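PDB 1XOC: oligopeptide-binding protein AppA from Bacillus subtilis, which binds oligopeptides for an ABC-type permease, the App system, which can fully substitute for the Opp system in sporulation and genetic competence. Local coordinates for residues Phe35-Asp43 / Val109-Arg119; Thr122-Glu130 / Phe139-Phe148. One frame throughout, in Å; residues are numbered along the deposited sequence. Where two conformers were deposited one is given.

The two contacts lie in series along the chain, and their centres are about 16 Å apart. Contact 1 joins two loops beside the bound peptide. Contact 2 joins the edge hairpin of an antiparallel sheet to the start of helix 147-155. Its centre is about 22 Å from the centre of the chain, that of contact 1 about 15 Å. Y123 links them: its CG lies 3.5 Å from P110 CG, and its OH lies 3.5 Å from L38 CD2. L111 CD1 adds a looser touch on L126 CB. The peptide is held from the contact 1 side by R119, T41 and D43, while T122 OG1 of contact 2 makes a weak hydrogen bond with one of its acidic side chains.

Contact 1 (Phe35-Asp43 / Val109-Arg119); sequences FNSLYSTDD and VPLSKDYKGER. With ZN (zinc ion), chain L.
R119 reaches across to the 35-43 loop, passes two of its carbonyl oxygens and bonds to a third. Its CB lies 3.8 Å from L38 O, and CG lies 3.7 Å from S37 O. The chain bends at chi2 (-59°), which brings CD to 3.8 Å from S40 O. NE donates to S40 O at 2.8 Å in the carbonyl plane. NH2 adds a weak bond there and one of 3.3 Å to a water shared with S40 OG. T41 CG2 lies over one face of the guanidinium. NH1 bonds the backbone of the bound peptide.

Y115 OH donates to L38 O at 2.5 Å and accepts from R119 N. G117 N sits over the centre of its ring. The ring of Y39 slides past in the opposite sense, with CE2 3.6 Å from Y115 CE1. A phenylalanine in place of Y115 would probably leave L38 O and R119 N without this shared partner.

L38 CD1 packs on V109 CB at 3.7 Å. E118 OE1 binds a zinc ion together with four waters. The loop 35-43 leads into helix 43-52, where E49 holds S40, and T41 packs on V402 of helix 398-405. The loop 109-119 follows helix 100-108.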
loop_
_atom_site.group_PDB
_atom_site.type_symbol
_atom_site.label_atom_id
_atom_site.label_comp_id
_atom_site.label_asym_id
_atom_site.label_seq_id
_atom_site.Cartn_x
_atom_site.Cartn_y
_atom_site.Cartn_z
ATOM N N PHE A 35 3.609 13.231 -5.623
ATOM C CA PHE A 35 3.584 12.345 -6.783
ATOM C C PHE A 35 4.998 12.068 -7.233
ATOM O O PHE A 35 5.537 12.732 -8.087
ATOM C CB PHE A 35 2.776 12.968 -7.916
ATOM C CG PHE A 35 1.511 13.628 -7.457
ATOM C CD1 PHE A 35 1.272 14.948 -7.721
ATOM C CD2 PHE A 35 0.579 12.924 -6.748
ATOM C CE1 PHE A 35 0.122 15.538 -7.300
ATOM C CE2 PHE A 35 -0.562 13.522 -6.323
ATOM C CZ PHE A 35 -0.783 14.837 -6.604
ATOM N N ASN A 36 5.576 11.066 -6.609
ATOM C CA ASN A 36 6.947 10.669 -6.870
ATOM C C ASN A 36 7.217 9.324 -6.202
ATOM O O ASN A 36 7.237 9.208 -5.004
ATOM C CB ASN A 36 7.933 11.714 -6.344
ATOM C CG ASN A 36 9.350 11.487 -6.827
ATOM O OD1 ASN A 36 9.781 10.327 -6.992
ATOM N ND2 ASN A 36 10.099 12.581 -7.069
ATOM N N SER A 37 7.354 8.266 -7.000
ATOM C CA SER A 37 7.445 6.935 -6.450
ATOM C C SER A 37 8.669 6.704 -5.546
ATOM O O SER A 37 8.681 5.759 -4.749
ATOM C CB SER A 37 7.407 5.921 -7.572
ATOM O OG SER A 37 8.595 5.979 -8.299
ATOM N N LEU A 38 9.687 7.556 -5.657
ATOM C CA LEU A 38 10.871 7.421 -4.808
ATOM C C LEU A 38 10.604 7.861 -3.356
ATOM O O LEU A 38 11.394 7.549 -2.462
ATOM C CB LEU A 38 12.060 8.180 -5.394
ATOM C CG LEU A 38 12.485 7.801 -6.819
ATOM C CD1 LEU A 38 13.554 8.765 -7.337
ATOM C CD2 LEU A 38 12.950 6.366 -6.788
ATOM N N TYR A 39 9.510 8.589 -3.092
ATOM C CA TYR A 39 9.221 9.114 -1.790
ATOM C C TYR A 39 7.878 8.717 -1.201
ATOM O O TYR A 39 7.747 8.651 0.015
ATOM C CB TYR A 39 9.340 10.650 -1.834
ATOM C CG TYR A 39 10.751 11.058 -2.211
ATOM C CD1 TYR A 39 11.070 11.489 -3.490
ATOM C CD2 TYR A 39 11.785 10.942 -1.299
ATOM C CE1 TYR A 39 12.391 11.811 -3.820
ATOM C CE2 TYR A 39 13.081 11.262 -1.615
ATOM C CZ TYR A 39 13.393 11.690 -2.888
ATOM O OH TYR A 39 14.727 12.006 -3.166
ATOM N N SER A 40 6.868 8.527 -2.021
ATOM C CA SER A 40 5.567 8.197 -1.510
ATOM C C SER A 40 5.525 6.829 -0.850
ATOM O O SER A 40 6.227 5.901 -1.277
ATOM C CB SER A 40 4.501 8.304 -2.580
ATOM O OG SER A 40 4.751 7.397 -3.628
ATOM N N THR A 41 4.678 6.712 0.172
ATOM C CA THR A 41 4.485 5.424 0.850
ATOM C C THR A 41 3.021 4.972 0.867
ATOM O O THR A 41 2.730 3.907 1.421
ATOM C CB THR A 41 5.081 5.380 2.269
ATOM O OG1 THR A 41 4.451 6.393 3.072
ATOM C CG2 THR A 41 6.597 5.634 2.272
ATOM N N ASP A 42 2.122 5.773 0.287
ATOM C CA ASP A 42 0.671 5.585 0.473
ATOM C C ASP A 42 -0.070 5.390 -0.835
ATOM O O ASP A 42 0.329 5.918 -1.880
ATOM C CB ASP A 42 0.064 6.729 1.299
ATOM C CG ASP A 42 -0.081 8.008 0.524
ATOM O OD1 ASP A 42 -1.227 8.308 0.122
ATOM O OD2 ASP A 42 0.932 8.697 0.280
ATOM N N ASP A 43 -1.169 4.665 -0.791
ATOM C CA ASP A 43 -1.882 4.315 -1.999
ATOM C C ASP A 43 -2.538 5.486 -2.728
ATOM O O ASP A 43 -2.688 5.475 -3.928
ATOM C CB ASP A 43 -2.941 3.288 -1.701
ATOM C CG ASP A 43 -3.060 2.274 -2.813
ATOM O OD1 ASP A 43 -2.010 1.742 -3.271
ATOM O OD2 ASP A 43 -4.205 2.022 -3.243
ATOM N N VAL A 109 18.866 7.910 -8.157
ATOM C CA VAL A 109 18.547 8.791 -6.991
ATOM C C VAL A 109 18.598 7.995 -5.673
ATOM O O VAL A 109 19.276 8.401 -4.745
ATOM C CB VAL A 109 17.203 9.501 -7.165
ATOM C CG1 VAL A 109 16.731 10.126 -5.835
ATOM C CG2 VAL A 109 17.350 10.611 -8.233
ATOM N N PRO A 110 17.880 6.857 -5.576
ATOM C CA PRO A 110 17.943 6.096 -4.296
ATOM C C PRO A 110 19.290 5.416 -3.994
ATOM O O PRO A 110 19.465 4.858 -2.915
ATOM C CB PRO A 110 16.843 5.054 -4.435
ATOM C CG PRO A 110 16.557 4.972 -5.881
ATOM C CD PRO A 110 16.929 6.255 -6.533
ATOM N N LEU A 111 20.233 5.461 -4.932
ATOM C CA LEU A 111 21.588 4.947 -4.688
ATOM C C LEU A 111 22.526 6.000 -4.103
ATOM O O LEU A 111 23.644 5.675 -3.676
ATOM C CB LEU A 111 22.176 4.387 -5.990
ATOM C CG LEU A 111 21.784 2.973 -6.443
ATOM C CD1 LEU A 111 20.402 2.566 -6.070
ATOM C CD2 LEU A 111 22.076 2.797 -7.908
ATOM N N SER A 112 22.066 7.255 -4.065
ATOM C CA SER A 112 22.858 8.355 -3.513
ATOM C C SER A 112 22.918 8.314 -1.999
ATOM O O SER A 112 21.934 7.984 -1.345
ATOM C CB SER A 112 22.218 9.684 -3.916
ATOM O OG SER A 112 22.841 10.792 -3.268
ATOM N N LYS A 113 24.065 8.684 -1.440
ATOM C CA LYS A 113 24.174 8.840 0.007
ATOM C C LYS A 113 23.225 9.918 0.546
ATOM O O LYS A 113 22.962 9.970 1.763
ATOM C CB LYS A 113 25.617 9.203 0.394
ATOM C CG LYS A 113 26.001 10.658 -0.001
ATOM C CD LYS A 113 27.502 10.886 -0.065
ATOM C CE LYS A 113 27.821 12.277 -0.674
ATOM N NZ LYS A 113 27.118 13.414 0.024
ATOM N N ASP A 114 22.747 10.806 -0.329
ATOM C CA ASP A 114 21.870 11.908 0.076
ATOM C C ASP A 114 20.391 11.595 -0.067
ATOM O O ASP A 114 19.565 12.425 0.258
ATOM C CB ASP A 114 22.216 13.201 -0.693
ATOM C CG ASP A 114 23.594 13.750 -0.334
ATOM O OD1 ASP A 114 24.007 13.557 0.824
ATOM O OD2 ASP A 114 24.258 14.351 -1.208
ATOM N N TYR A 115 20.049 10.390 -0.512
ATOM C CA TYR A 115 18.653 9.982 -0.607
ATOM C C TYR A 115 18.014 9.827 0.772
ATOM O O TYR A 115 18.507 9.038 1.600
ATOM C CB TYR A 115 18.555 8.667 -1.344
ATOM C CG TYR A 115 17.150 8.069 -1.339
ATOM C CD1 TYR A 115 16.097 8.656 -2.047
ATOM C CD2 TYR A 115 16.899 6.868 -0.674
ATOM C CE1 TYR A 115 14.838 8.110 -2.053
ATOM C CE2 TYR A 115 15.629 6.302 -0.670
ATOM C CZ TYR A 115 14.598 6.912 -1.355
ATOM O OH TYR A 115 13.339 6.336 -1.346
ATOM N N LYS A 116 16.935 10.574 1.011
ATOM C CA LYS A 116 16.251 10.599 2.306
ATOM C C LYS A 116 14.845 9.975 2.322
ATOM O O LYS A 116 14.087 10.182 3.261
ATOM C CB LYS A 116 16.211 12.047 2.840
ATOM C CG LYS A 116 17.592 12.565 3.113
ATOM C CD LYS A 116 17.658 14.029 3.567
ATOM C CE LYS A 116 19.108 14.431 3.826
ATOM N NZ LYS A 116 20.045 13.940 2.745
ATOM N N GLY A 117 14.523 9.154 1.342
ATOM C CA GLY A 117 13.206 8.540 1.232
ATOM C C GLY A 117 13.094 7.250 2.016
ATOM O O GLY A 117 14.077 6.770 2.584
ATOM N N GLU A 118 11.870 6.713 2.057
ATOM C CA GLU A 118 11.560 5.449 2.737
ATOM C C GLU A 118 11.546 4.233 1.817
ATOM O O GLU A 118 11.191 3.154 2.278
ATOM C CB GLU A 118 10.200 5.538 3.453
ATOM C CG GLU A 118 10.251 6.225 4.829
ATOM C CD GLU A 118 10.383 7.753 4.766
ATOM O OE1 GLU A 118 9.532 8.389 4.127
ATOM O OE2 GLU A 118 11.328 8.294 5.384
ATOM N N ARG A 119 11.920 4.402 0.539
ATOM C CA ARG A 119 11.835 3.325 -0.451
ATOM C C ARG A 119 13.171 2.670 -0.751
ATOM O O ARG A 119 13.319 1.996 -1.789
ATOM C CB ARG A 119 11.181 3.843 -1.745
ATOM C CG ARG A 119 9.727 4.253 -1.581
ATOM C CD ARG A 119 8.887 3.126 -1.090
ATOM N NE ARG A 119 7.478 3.358 -1.313
ATOM C CZ ARG A 119 6.555 2.432 -1.084
ATOM N NH1 ARG A 119 6.914 1.214 -0.703
ATOM N NH2 ARG A 119 5.294 2.716 -1.284
HETATM ZN ZN ZN L . 9.542 10.519 4.559
HETATM O O HOH W 1 16.183 12.616 -1.002
HETATM O O HOH W 2 10.057 8.728 1.401
HETATM O O HOH W 3 3.530 5.133 -2.566
HETATM O O HOH W 4 11.209 11.143 3.396
HETATM O O HOH W 5 10.746 10.750 5.973
HETATM O O HOH W 6 8.421 11.441 3.174
HETATM O O HOH W 7 7.240 10.337 5.268
#

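Contact 2 (Thr122-Glu130 / Phe139-Phe148); sequences TYEMLKSVE and FKLKYKDGNF. With ZN (zinc ion), chain G; ZN (zinc ion), chain Q.
M125 O and K142 N meet near the open end of a beta hairpin, strands 126-133 and 136-141, whose pairing here carries a classic beta bulge. Strand 126-133 is an outermost strand of its antiparallel sheet.

Backbone bonds set the register. K142 N donates to M125 O at 2.8 Å, nearly straight. K127 and S128 stand opposite the single residue K140, so the strand carries one extra residue there. K140 O accepts from both their N atoms, and K140 N returns a bond to S128 O.

In the apolar packing, V129 and F139 share one face of the hairpin, with V129 CG2 3.6 Å from F139 CD2. F148, from helix 147-155, lays CZ over the F139 ring, 3.5 Å above its plane and toward the rim. L126 CD2 makes an off-centre CH-pi contact with the F148 ring, 4.2 Å from its centroid. Y107 of helix 100-108 meets F139 edge-to-face. M125 packs separately. Its CB meets Y143 CE1, CG meets L141 CD2, and SD makes an oblique Met-aromatic contact with F148. CE ends beside D145 and N147.

Polar groups order the turn into helix 147-155. D145 OD2 takes a capping bond from N147 N, from above the carboxylate plane, and its syn lone pair takes N147 ND2. N147 OD1 in turn bonds N151 ND2. D145 OD1 has a salt bridge to K458.

Metal bonds lie toward the hairpin turn. E130 chelates one zinc ion through both carboxylate oxygens, with two waters. K140 NZ lies 2.3 Å from a second zinc ion, a bond that would require an uncharged amine.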
loop_
_atom_site.group_PDB
_atom_site.type_symbol
_atom_site.label_atom_id
_atom_site.label_comp_id
_atom_site.label_asym_id
_atom_site.label_seq_id
_atom_site.Cartn_x
_atom_site.Cartn_y
_atom_site.Cartn_z
ATOM N N THR A 122 13.573 -1.153 -2.057
ATOM C CA THR A 122 13.293 -1.457 -3.436
ATOM C C THR A 122 14.528 -1.427 -4.340
ATOM O O THR A 122 14.549 -2.071 -5.415
ATOM C CB THR A 122 12.223 -0.478 -3.928
ATOM O OG1 THR A 122 11.073 -0.575 -3.056
ATOM C CG2 THR A 122 11.811 -0.785 -5.374
ATOM N N TYR A 123 15.559 -0.679 -3.934
ATOM C CA TYR A 123 16.738 -0.407 -4.766
ATOM C C TYR A 123 18.031 -0.921 -4.170
ATOM O O TYR A 123 19.073 -0.854 -4.825
ATOM C CB TYR A 123 16.865 1.108 -5.108
ATOM C CG TYR A 123 15.567 1.669 -5.650
ATOM C CD1 TYR A 123 14.652 2.277 -4.796
ATOM C CD2 TYR A 123 15.180 1.465 -7.002
ATOM C CE1 TYR A 123 13.442 2.749 -5.248
ATOM C CE2 TYR A 123 13.938 1.927 -7.461
ATOM C CZ TYR A 123 13.080 2.578 -6.567
ATOM O OH TYR A 123 11.836 3.008 -7.013
ATOM N N GLU A 124 17.995 -1.440 -2.947
ATOM C CA GLU A 124 19.264 -1.773 -2.296
ATOM C C GLU A 124 20.054 -2.927 -2.929
ATOM O O GLU A 124 21.239 -3.113 -2.633
ATOM C CB GLU A 124 19.102 -1.988 -0.809
ATOM C CG GLU A 124 18.148 -3.019 -0.409
ATOM C CD GLU A 124 18.179 -3.222 1.104
ATOM O OE1 GLU A 124 18.893 -2.440 1.773
ATOM O OE2 GLU A 124 17.532 -4.150 1.626
ATOM N N MET A 125 19.393 -3.705 -3.767
ATOM C CA MET A 125 20.092 -4.738 -4.511
ATOM C C MET A 125 20.900 -4.166 -5.684
ATOM O O MET A 125 21.719 -4.889 -6.227
ATOM C CB MET A 125 19.129 -5.818 -5.015
ATOM C CG MET A 125 18.294 -5.448 -6.235
ATOM S SD MET A 125 17.076 -4.160 -5.873
ATOM C CE MET A 125 15.886 -5.059 -4.936
ATOM N N LEU A 126 20.676 -2.909 -6.068
ATOM C CA LEU A 126 21.368 -2.325 -7.219
ATOM C C LEU A 126 22.761 -1.861 -6.881
ATOM O O LEU A 126 22.981 -1.168 -5.882
ATOM C CB LEU A 126 20.604 -1.121 -7.790
ATOM C CG LEU A 126 19.400 -1.437 -8.621
ATOM C CD1 LEU A 126 18.718 -0.131 -9.054
ATOM C CD2 LEU A 126 19.809 -2.289 -9.849
ATOM N N LYS A 127 23.703 -2.228 -7.734
ATOM C CA LYS A 127 25.054 -1.714 -7.670
ATOM C C LYS A 127 25.163 -0.440 -8.503
ATOM O O LYS A 127 25.753 0.558 -8.059
ATOM C CB LYS A 127 26.010 -2.741 -8.220
ATOM C CG LYS A 127 27.459 -2.344 -8.109
ATOM C CD LYS A 127 28.302 -3.335 -8.865
ATOM C CE LYS A 127 28.367 -4.659 -8.146
ATOM N NZ LYS A 127 29.386 -5.560 -8.781
ATOM N N SER A 128 24.638 -0.494 -9.729
ATOM C CA SER A 128 24.719 0.644 -10.640
ATOM C C SER A 128 23.683 0.568 -11.739
ATOM O O SER A 128 23.118 -0.488 -12.007
ATOM C CB SER A 128 26.095 0.714 -11.300
ATOM O OG SER A 128 26.353 -0.456 -12.049
ATOM N N VAL A 129 23.530 1.706 -12.378
ATOM C CA VAL A 129 22.624 1.814 -13.497
ATOM C C VAL A 129 23.334 2.658 -14.546
ATOM O O VAL A 129 23.742 3.785 -14.244
ATOM C CB VAL A 129 21.264 2.518 -13.124
ATOM C CG1 VAL A 129 20.378 2.708 -14.332
ATOM C CG2 VAL A 129 20.583 1.794 -12.003
ATOM N N GLU A 130 23.515 2.102 -15.767
ATOM C CA GLU A 130 24.407 2.666 -16.777
ATOM C C GLU A 130 23.697 2.895 -18.083
ATOM O O GLU A 130 22.932 2.061 -18.526
ATOM C CB GLU A 130 25.562 1.692 -17.074
ATOM C CG GLU A 130 26.396 1.391 -15.884
ATOM C CD GLU A 130 27.530 0.474 -16.179
ATOM O OE1 GLU A 130 27.486 -0.196 -17.231
ATOM O OE2 GLU A 130 28.468 0.423 -15.352
ATOM N N PHE A 139 21.136 -2.408 -15.905
ATOM C CA PHE A 139 21.077 -2.494 -14.463
ATOM C C PHE A 139 21.973 -3.592 -13.972
ATOM O O PHE A 139 21.893 -4.735 -14.476
ATOM C CB PHE A 139 19.658 -2.795 -14.015
ATOM C CG PHE A 139 18.661 -1.700 -14.325
ATOM C CD1 PHE A 139 17.887 -1.740 -15.455
ATOM C CD2 PHE A 139 18.468 -0.663 -13.454
ATOM C CE1 PHE A 139 16.929 -0.724 -15.699
ATOM C CE2 PHE A 139 17.510 0.322 -13.704
ATOM C CZ PHE A 139 16.747 0.294 -14.800
ATOM N N LYS A 140 22.842 -3.286 -13.003
ATOM C CA LYS A 140 23.740 -4.268 -12.419
ATOM C C LYS A 140 23.441 -4.409 -10.937
ATOM O O LYS A 140 23.306 -3.406 -10.238
ATOM C CB LYS A 140 25.187 -3.836 -12.598
ATOM C CG LYS A 140 25.566 -3.711 -14.086
ATOM C CD LYS A 140 26.915 -3.062 -14.338
ATOM C CE LYS A 140 28.038 -4.046 -14.292
ATOM N NZ LYS A 140 29.285 -3.346 -14.669
ATOM N N LEU A 141 23.351 -5.658 -10.480
ATOM C CA LEU A 141 22.973 -5.948 -9.111
ATOM C C LEU A 141 24.157 -6.455 -8.286
ATOM O O LEU A 141 25.063 -7.107 -8.799
ATOM C CB LEU A 141 21.830 -6.953 -9.036
ATOM C CG LEU A 141 20.409 -6.509 -9.418
ATOM C CD1 LEU A 141 20.314 -6.139 -10.895
ATOM C CD2 LEU A 141 19.394 -7.636 -9.078
ATOM N N LYS A 142 24.106 -6.150 -6.987
ATOM C CA LYS A 142 25.122 -6.585 -6.029
ATOM C C LYS A 142 24.924 -8.046 -5.642
ATOM O O LYS A 142 25.865 -8.712 -5.237
ATOM C CB LYS A 142 25.038 -5.762 -4.736
ATOM C CG LYS A 142 25.124 -4.265 -4.832
ATOM C CD LYS A 142 24.883 -3.663 -3.434
ATOM C CE LYS A 142 24.661 -2.169 -3.438
ATOM N NZ LYS A 142 25.025 -1.575 -2.101
ATOM N N TYR A 143 23.670 -8.498 -5.683
ATOM C CA TYR A 143 23.292 -9.882 -5.376
ATOM C C TYR A 143 21.918 -10.131 -6.013
ATOM O O TYR A 143 21.225 -9.187 -6.354
ATOM C CB TYR A 143 23.218 -10.114 -3.840
ATOM C CG TYR A 143 22.398 -9.065 -3.117
ATOM C CD1 TYR A 143 21.013 -9.157 -3.056
ATOM C CD2 TYR A 143 23.014 -7.957 -2.532
ATOM C CE1 TYR A 143 20.264 -8.187 -2.410
ATOM C CE2 TYR A 143 22.266 -6.972 -1.889
ATOM C CZ TYR A 143 20.908 -7.107 -1.826
ATOM O OH TYR A 143 20.148 -6.137 -1.211
ATOM N N LYS A 144 21.535 -11.399 -6.152
ATOM C CA LYS A 144 20.266 -11.753 -6.776
ATOM C C LYS A 144 19.115 -11.431 -5.832
ATOM O O LYS A 144 19.170 -11.734 -4.641
ATOM C CB LYS A 144 20.238 -13.224 -7.161
ATOM C CG LYS A 144 21.239 -13.563 -8.257
ATOM C CD LYS A 144 21.131 -15.004 -8.700
ATOM C CE LYS A 144 22.280 -15.369 -9.594
ATOM N NZ LYS A 144 22.058 -16.714 -10.210
ATOM N N ASP A 145 18.085 -10.813 -6.384
ATOM C CA ASP A 145 16.891 -10.482 -5.627
ATOM C C ASP A 145 15.750 -10.251 -6.591
ATOM O O ASP A 145 15.739 -9.281 -7.373
ATOM C CB ASP A 145 17.173 -9.247 -4.760
ATOM C CG ASP A 145 16.017 -8.880 -3.812
ATOM O OD1 ASP A 145 16.301 -8.100 -2.884
ATOM O OD2 ASP A 145 14.883 -9.375 -3.979
ATOM N N GLY A 146 14.778 -11.156 -6.542
ATOM C CA GLY A 146 13.600 -11.068 -7.402
ATOM C C GLY A 146 12.754 -9.824 -7.228
ATOM O O GLY A 146 11.917 -9.501 -8.084
ATOM N N ASN A 147 12.955 -9.084 -6.145
ATOM C CA ASN A 147 12.262 -7.812 -6.004
ATOM C C ASN A 147 12.613 -6.801 -7.079
ATOM O O ASN A 147 11.836 -5.873 -7.346
ATOM C CB ASN A 147 12.495 -7.175 -4.638
ATOM C CG ASN A 147 11.623 -7.754 -3.612
ATOM O OD1 ASN A 147 10.454 -7.345 -3.482
ATOM N ND2 ASN A 147 12.135 -8.741 -2.890
ATOM N N PHE A 148 13.790 -6.934 -7.684
ATOM C CA PHE A 148 14.154 -5.966 -8.688
ATOM C C PHE A 148 13.264 -6.104 -9.921
ATOM O O PHE A 148 12.560 -5.150 -10.301
ATOM C CB PHE A 148 15.645 -5.976 -9.076
ATOM C CG PHE A 148 15.949 -4.965 -10.114
ATOM C CD1 PHE A 148 15.967 -3.621 -9.813
ATOM C CD2 PHE A 148 16.068 -5.317 -11.424
ATOM C CE1 PHE A 148 16.184 -2.697 -10.800
ATOM C CE2 PHE A 148 16.265 -4.374 -12.389
ATOM C CZ PHE A 148 16.312 -3.068 -12.070
HETATM ZN ZN ZN G . 29.672 -0.804 -16.771
HETATM ZN ZN ZN Q . 31.008 -1.833 -14.449
HETATM O O HOH W 8 30.681 0.509 -18.334
HETATM O O HOH W 9 28.994 -2.440 -18.238
#